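Local atomic coordinates of aldose 1-epimerase (PDB entry 1LUR), a protein that probably catalyses the interconversion of the alpha and beta anomers of aldose sugars such as galactose, as an aldose 1-epimerase of the galactose mutarotase family. Residues N75-S80 with P97-G102; T170-W175 with A301-F306. All blocks are in the same frame, centred on the assembly; numbering follows the deposited sequence.

Interaction 1: residues N75-S80 with P97-G102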
loop_
_atom_site.group_PDB
_atom_site.type_symbol
_atom_site.label_atom_id
_atom_site.label_comp_id
_atom_site.label_asym_id
_atom_site.label_seq_id
_atom_site.Cartn_x
_atom_site.Cartn_y
_atom_site.Cartn_z
ATOM N N ASN A 75 5.967 5.699 3.512
ATOM C CA ASN A 75 6.551 5.473 4.820
ATOM C C ASN A 75 7.373 6.653 5.316
ATOM O O ASN A 75 7.109 7.802 4.961
ATOM C CB ASN A 75 7.383 4.182 4.836
ATOM C CG ASN A 75 7.385 3.513 6.202
ATOM O OD1 ASN A 75 8.207 3.825 7.063
ATOM N ND2 ASN A 75 6.442 2.593 6.413
ATOM N N ARG A 76 8.402 6.362 6.095
ATOM C CA ARG A 76 9.236 7.405 6.659
ATOM C C ARG A 76 10.552 7.876 6.085
ATOM O O ARG A 76 11.314 7.114 5.498
ATOM C CB ARG A 76 9.498 7.044 8.121
ATOM C CG ARG A 76 8.242 6.652 8.889
ATOM C CD ARG A 76 8.575 6.102 10.269
ATOM N NE ARG A 76 7.366 5.825 11.036
ATOM C CZ ARG A 76 6.503 4.853 10.752
ATOM N NH1 ARG A 76 6.712 4.054 9.716
ATOM N NH2 ARG A 76 5.422 4.685 11.501
ATOM N N ILE A 77 10.798 9.168 6.299
ATOM C CA ILE A 77 12.016 9.844 5.879
ATOM C C ILE A 77 12.575 10.064 7.292
ATOM O O ILE A 77 12.022 10.857 8.060
ATOM C CB ILE A 77 11.770 11.229 5.252
ATOM C CG1 ILE A 77 11.060 11.098 3.899
ATOM C CG2 ILE A 77 13.104 11.949 5.101
ATOM C CD1 ILE A 77 11.842 10.350 2.849
ATOM N N LYS A 78 13.644 9.352 7.634
ATOM C CA LYS A 78 14.253 9.465 8.957
ATOM C C LYS A 78 14.564 10.885 9.400
ATOM O O LYS A 78 15.311 11.608 8.744
ATOM C CB LYS A 78 15.519 8.614 9.025
ATOM C CG LYS A 78 16.151 8.540 10.409
ATOM C CD LYS A 78 17.256 7.484 10.444
ATOM C CE LYS A 78 18.158 7.654 11.668
ATOM N NZ LYS A 78 17.391 7.633 12.946
ATOM N N ASN A 79 13.970 11.269 10.526
ATOM C CA ASN A 79 14.149 12.595 11.105
ATOM C C ASN A 79 13.759 13.742 10.181
ATOM O O ASN A 79 14.278 14.852 10.285
ATOM C CB ASN A 79 15.587 12.765 11.601
ATOM C CG ASN A 79 15.935 11.767 12.707
ATOM O OD1 ASN A 79 15.065 11.356 13.478
ATOM N ND2 ASN A 79 17.203 11.384 12.793
ATOM N N SER A 80 12.824 13.471 9.278
ATOM C CA SER A 80 12.359 14.488 8.347
ATOM C C SER A 80 13.461 15.224 7.597
ATOM O O SER A 80 13.285 16.386 7.230
ATOM C CB SER A 80 11.505 15.514 9.097
ATOM O OG SER A 80 10.431 14.891 9.777
ATOM N N PRO A 97 9.297 12.349 15.057
ATOM C CA PRO A 97 10.314 13.239 14.494
ATOM C C PRO A 97 10.479 13.008 12.981
ATOM O O PRO A 97 11.191 13.746 12.302
ATOM C CB PRO A 97 11.560 12.833 15.256
ATOM C CG PRO A 97 11.379 11.344 15.369
ATOM C CD PRO A 97 9.921 11.228 15.784
ATOM N N HIS A 98 9.794 11.995 12.462
ATOM C CA HIS A 98 9.884 11.668 11.040
ATOM C C HIS A 98 8.814 12.281 10.130
ATOM O O HIS A 98 7.834 12.868 10.602
ATOM C CB HIS A 98 9.874 10.143 10.887
ATOM C CG HIS A 98 10.732 9.429 11.887
ATOM N ND1 HIS A 98 12.075 9.688 12.038
ATOM C CD2 HIS A 98 10.431 8.462 12.788
ATOM C CE1 HIS A 98 12.569 8.913 12.989
ATOM N NE2 HIS A 98 11.591 8.160 13.460
ATOM N N TYR A 99 9.025 12.133 8.819
ATOM C CA TYR A 99 8.118 12.642 7.788
ATOM C C TYR A 99 7.501 11.400 7.152
ATOM O O TYR A 99 8.148 10.702 6.366
ATOM C CB TYR A 99 8.896 13.431 6.735
ATOM C CG TYR A 99 8.046 14.361 5.908
ATOM C CD1 TYR A 99 7.296 15.372 6.518
ATOM C CD2 TYR A 99 8.025 14.275 4.514
ATOM C CE1 TYR A 99 6.559 16.272 5.774
ATOM C CE2 TYR A 99 7.280 15.181 3.750
ATOM C CZ TYR A 99 6.553 16.181 4.394
ATOM O OH TYR A 99 5.841 17.107 3.668
ATOM N N LEU A 100 6.239 11.148 7.481
ATOM C CA LEU A 100 5.509 9.991 6.981
ATOM C C LEU A 100 4.563 10.164 5.799
ATOM O O LEU A 100 3.763 11.093 5.748
ATOM C CB LEU A 100 4.727 9.379 8.148
ATOM C CG LEU A 100 3.850 8.150 7.901
ATOM C CD1 LEU A 100 4.718 6.919 7.776
ATOM C CD2 LEU A 100 2.882 7.983 9.068
ATOM N N HIS A 101 4.659 9.229 4.855
ATOM C CA HIS A 101 3.825 9.225 3.660
ATOM C C HIS A 101 3.703 10.530 2.899
ATOM O O HIS A 101 2.599 10.926 2.519
ATOM C CB HIS A 101 2.419 8.722 4.003
ATOM C CG HIS A 101 2.400 7.364 4.629
ATOM N ND1 HIS A 101 3.230 6.344 4.217
ATOM C CD2 HIS A 101 1.622 6.847 5.609
ATOM C CE1 HIS A 101 2.963 5.254 4.915
ATOM N NE2 HIS A 101 1.991 5.532 5.767
ATOM N N GLY A 102 4.828 11.197 2.676
ATOM C CA GLY A 102 4.802 12.448 1.944
ATOM C C GLY A 102 4.296 13.689 2.652
ATOM O O GLY A 102 4.167 14.734 2.020
#

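Interaction 2: residues T170-W175 with A301-F306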
loop_
_atom_site.group_PDB
_atom_site.type_symbol
_atom_site.label_atom_id
_atom_site.label_comp_id
_atom_site.label_asym_id
_atom_site.label_seq_id
_atom_site.Cartn_x
_atom_site.Cartn_y
_atom_site.Cartn_z
ATOM N N THR A 170 3.161 3.515 -3.108
ATOM C CA THR A 170 2.555 2.283 -2.617
ATOM C C THR A 170 1.053 2.487 -2.517
ATOM O O THR A 170 0.554 3.594 -2.736
ATOM C CB THR A 170 3.076 1.809 -1.237
ATOM O OG1 THR A 170 2.725 0.424 -1.073
ATOM C CG2 THR A 170 2.435 2.598 -0.086
ATOM N N ASN A 171 0.340 1.399 -2.236
ATOM C CA ASN A 171 -1.116 1.419 -2.088
ATOM C C ASN A 171 -1.322 1.024 -0.632
ATOM O O ASN A 171 -0.783 0.014 -0.175
ATOM C CB ASN A 171 -1.789 0.411 -3.015
ATOM C CG ASN A 171 -3.272 0.298 -2.750
ATOM O OD1 ASN A 171 -3.700 -0.479 -1.900
ATOM N ND2 ASN A 171 -4.061 1.105 -3.450
ATOM N N HIS A 172 -2.106 1.806 0.095
ATOM C CA HIS A 172 -2.335 1.517 1.502
ATOM C C HIS A 172 -3.656 0.854 1.889
ATOM O O HIS A 172 -4.251 1.205 2.910
ATOM C CB HIS A 172 -2.159 2.814 2.301
ATOM C CG HIS A 172 -1.596 2.606 3.674
ATOM N ND1 HIS A 172 -2.259 1.898 4.655
ATOM C CD2 HIS A 172 -0.424 3.004 4.224
ATOM C CE1 HIS A 172 -1.517 1.867 5.750
ATOM N NE2 HIS A 172 -0.399 2.532 5.515
ATOM N N ALA A 173 -4.115 -0.107 1.097
ATOM C CA ALA A 173 -5.372 -0.783 1.414
ATOM C C ALA A 173 -5.184 -1.757 2.577
ATOM O O ALA A 173 -4.192 -2.482 2.635
ATOM C CB ALA A 173 -5.889 -1.529 0.190
ATOM N N TYR A 174 -6.133 -1.747 3.508
ATOM C CA TYR A 174 -6.108 -2.624 4.678
ATOM C C TYR A 174 -6.990 -3.814 4.301
ATOM O O TYR A 174 -8.169 -3.632 3.991
ATOM C CB TYR A 174 -6.712 -1.930 5.901
ATOM C CG TYR A 174 -5.862 -0.851 6.545
ATOM C CD1 TYR A 174 -5.615 0.364 5.899
ATOM C CD2 TYR A 174 -5.357 -1.023 7.834
ATOM C CE1 TYR A 174 -4.890 1.382 6.532
ATOM C CE2 TYR A 174 -4.634 -0.018 8.470
ATOM C CZ TYR A 174 -4.405 1.180 7.819
ATOM O OH TYR A 174 -3.690 2.167 8.464
ATOM N N TRP A 175 -6.433 -5.021 4.343
ATOM C CA TRP A 175 -7.192 -6.213 3.987
ATOM C C TRP A 175 -7.718 -7.092 5.119
ATOM O O TRP A 175 -7.043 -7.330 6.117
ATOM C CB TRP A 175 -6.369 -7.079 3.034
ATOM C CG TRP A 175 -5.889 -6.350 1.823
ATOM C CD1 TRP A 175 -4.747 -5.609 1.710
ATOM C CD2 TRP A 175 -6.548 -6.266 0.552
ATOM N NE1 TRP A 175 -4.652 -5.070 0.449
ATOM C CE2 TRP A 175 -5.745 -5.457 -0.283
ATOM C CE3 TRP A 175 -7.741 -6.794 0.037
ATOM C CZ2 TRP A 175 -6.096 -5.163 -1.606
ATOM C CZ3 TRP A 175 -8.088 -6.502 -1.278
ATOM C CH2 TRP A 175 -7.267 -5.694 -2.082
ATOM N N ALA A 301 -2.562 -4.373 6.415
ATOM C CA ALA A 301 -2.221 -3.416 5.375
ATOM C C ALA A 301 -1.110 -4.071 4.575
ATOM O O ALA A 301 -0.109 -4.511 5.134
ATOM C CB ALA A 301 -1.737 -2.108 5.988
ATOM N N ILE A 302 -1.304 -4.162 3.266
ATOM C CA ILE A 302 -0.317 -4.768 2.387
ATOM C C ILE A 302 0.132 -3.651 1.457
ATOM O O ILE A 302 -0.641 -3.176 0.622
ATOM C CB ILE A 302 -0.938 -5.941 1.597
ATOM C CG1 ILE A 302 -1.454 -6.999 2.581
ATOM C CG2 ILE A 302 0.094 -6.546 0.671
ATOM C CD1 ILE A 302 -2.057 -8.240 1.925
ATOM N N GLU A 303 1.384 -3.234 1.615
ATOM C CA GLU A 303 1.942 -2.156 0.808
ATOM C C GLU A 303 3.199 -2.481 0.013
ATOM O O GLU A 303 4.313 -2.390 0.536
ATOM C CB GLU A 303 2.227 -0.962 1.729
ATOM C CG GLU A 303 1.304 -0.910 2.942
ATOM C CD GLU A 303 1.693 0.138 3.976
ATOM O OE1 GLU A 303 1.315 -0.030 5.153
ATOM O OE2 GLU A 303 2.361 1.130 3.625
ATOM N N PRO A 304 3.035 -2.885 -1.260
ATOM C CA PRO A 304 4.180 -3.205 -2.119
ATOM C C PRO A 304 4.873 -1.861 -2.320
ATOM O O PRO A 304 4.223 -0.892 -2.695
ATOM C CB PRO A 304 3.521 -3.713 -3.393
ATOM C CG PRO A 304 2.273 -4.382 -2.869
ATOM C CD PRO A 304 1.778 -3.373 -1.856
ATOM N N GLN A 305 6.176 -1.796 -2.088
ATOM C CA GLN A 305 6.886 -0.520 -2.244
ATOM C C GLN A 305 8.388 -0.751 -2.238
ATOM O O GLN A 305 8.850 -1.891 -2.174
ATOM C CB GLN A 305 6.562 0.354 -1.025
ATOM C CG GLN A 305 7.041 -0.332 0.271
ATOM C CD GLN A 305 6.872 0.492 1.541
ATOM O OE1 GLN A 305 5.757 0.816 1.947
ATOM N NE2 GLN A 305 7.991 0.818 2.187
ATOM N N PHE A 306 9.141 0.346 -2.295
ATOM C CA PHE A 306 10.594 0.272 -2.270
ATOM C C PHE A 306 10.876 0.322 -0.774
ATOM O O PHE A 306 10.014 0.748 0.006
ATOM C CB PHE A 306 11.252 1.493 -2.930
ATOM C CG PHE A 306 11.240 1.461 -4.423
ATOM C CD1 PHE A 306 10.272 2.151 -5.142
ATOM C CD2 PHE A 306 12.206 0.736 -5.120
ATOM C CE1 PHE A 306 10.268 2.126 -6.540
ATOM C CE2 PHE A 306 12.213 0.703 -6.510
ATOM C CZ PHE A 306 11.246 1.397 -7.224
HETATM O O HOH W 1 -2.522 -2.961 -1.121
#

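Interaction 1: residues N75-S80 with P97-G102
Arg76 and Leu100 run side by side because their torsions send both chains the same way: Arg76 CG stands beside its backbone N (chi1 -48°) with the chain extended to NE, while Leu100 CG lies opposite its own N (chi1 179°). Leu100 CD1 sits 4.0 Å above the Arg76 guanidinium plane, over its centre, and lies over a face of the His101 ring. Asn75 OD1 takes the guanidinium NH1 and the backbone N of Arg76 from the same face of its amide, which helps to orient the guanidinium.

The backbones form a short two-stranded antiparallel sheet, strands 76-77 and 99-100. Arg76 and Leu100 make a non-hydrogen-bonded pair; Ile77 and Tyr99 make the hydrogen-bonded one, with Ile77 N to Tyr99 O at 3.1 Å and a weak return bond. At one end His101 is gripped twice: its N donates to Asn75 O at 2.8 Å, and its ND1 accepts from Asn75 N at 2.9 Å, the donor lying out of the ring plane. An arginine and a histidine placed like Arg76 and His101 are consistent with the sugar-binding site of galactose mutarotases.

At the other end a turn, closed by Ser80 N to Ile77 O, presents Asn79 N to His98 ND1. That bond is 2.9 Å long, nearly straight at 169°, and in the ring plane, while Pro97 CG covers a face of the same ring. Ser80 OG reaches Pro97 O at 2.9 Å from above the carbonyl plane. With His98 ND1 accepting and His98 NE2 bonded to Thr201, both ring nitrogens are satisfied, which probably fixes the imidazole's rotation.

Interaction 2: residues T170-W175 with A301-F306
Glu303 and His172 face each other across two antiparallel strands in the middle of the beta-supersandwich of the galactose mutarotase fold. The two strands make a single bridge, the non-hydrogen-bonded pair Tyr174 with Ala301. Strand 170-175 is broken in its middle, where Asn171 OD1 accepts from Ala173 N in an Asx turn.

Direct polar contacts come first. Thr170 OG1 stands anti to the backbone N (chi1 -162°), which carries the hydroxyl to Pro304 O; it donates at 2.6 Å from above the carbonyl plane. Ile302 N gives a weak bond to Ala173 O, 3.4 Å away, and Tyr174 OH bonds Ala64 O.

In the carboxylate-ring contact, Glu303 CD lies 3.4 Å above the His172 ring, offset toward its rim, with the two planes 43° apart. Glu303 OE1 comes within 3.1 Å of His172 NE2, yet from over the face, so the angle is too poor for a hydrogen bond. An alanine at His172 would remove this ring, and the Glu303 carboxylate would probably be left freer to turn. A histidine and a glutamate placed together in this way are consistent with the active site of galactose mutarotases, where such residues act as acid and base.

Among apolar contacts, Ala301 CB makes a CH-pi contact over the Tyr174 ring, 4.3 Å from its centroid. Trp175 and Ile302 cross at about a right angle, Trp175 CD1 meeting Ile302 CG1 at 3.7 Å.

The last polar link is a water that donates to Ile302 O at 2.6 Å and to Asn171 OD1 at 2.9 Å, and weakly accepts from Trp175 NE1 at the edge of the indole.

Overall arrangement
Interactions 1 and 2 follow one another in series along the chain, the first closing before the second opens, and their centres lie about 17 Å apart. They belong to different sheets: interaction 1 is the two-stranded pair 76-77 with 99-100, about 16 Å from the centre of the chain, whereas interaction 2 joins neighbouring strands of a seven-stranded antiparallel sheet about 2 Å from it. They nevertheless touch where His101 NE2 approaches His172 CD2 at 3.8 Å, their ring planes at about 80°. The peripheral pair thus brings His101 up against His172, which in turn packs on Glu303, an arrangement consistent with the active-site cleft of galactose mutarotases.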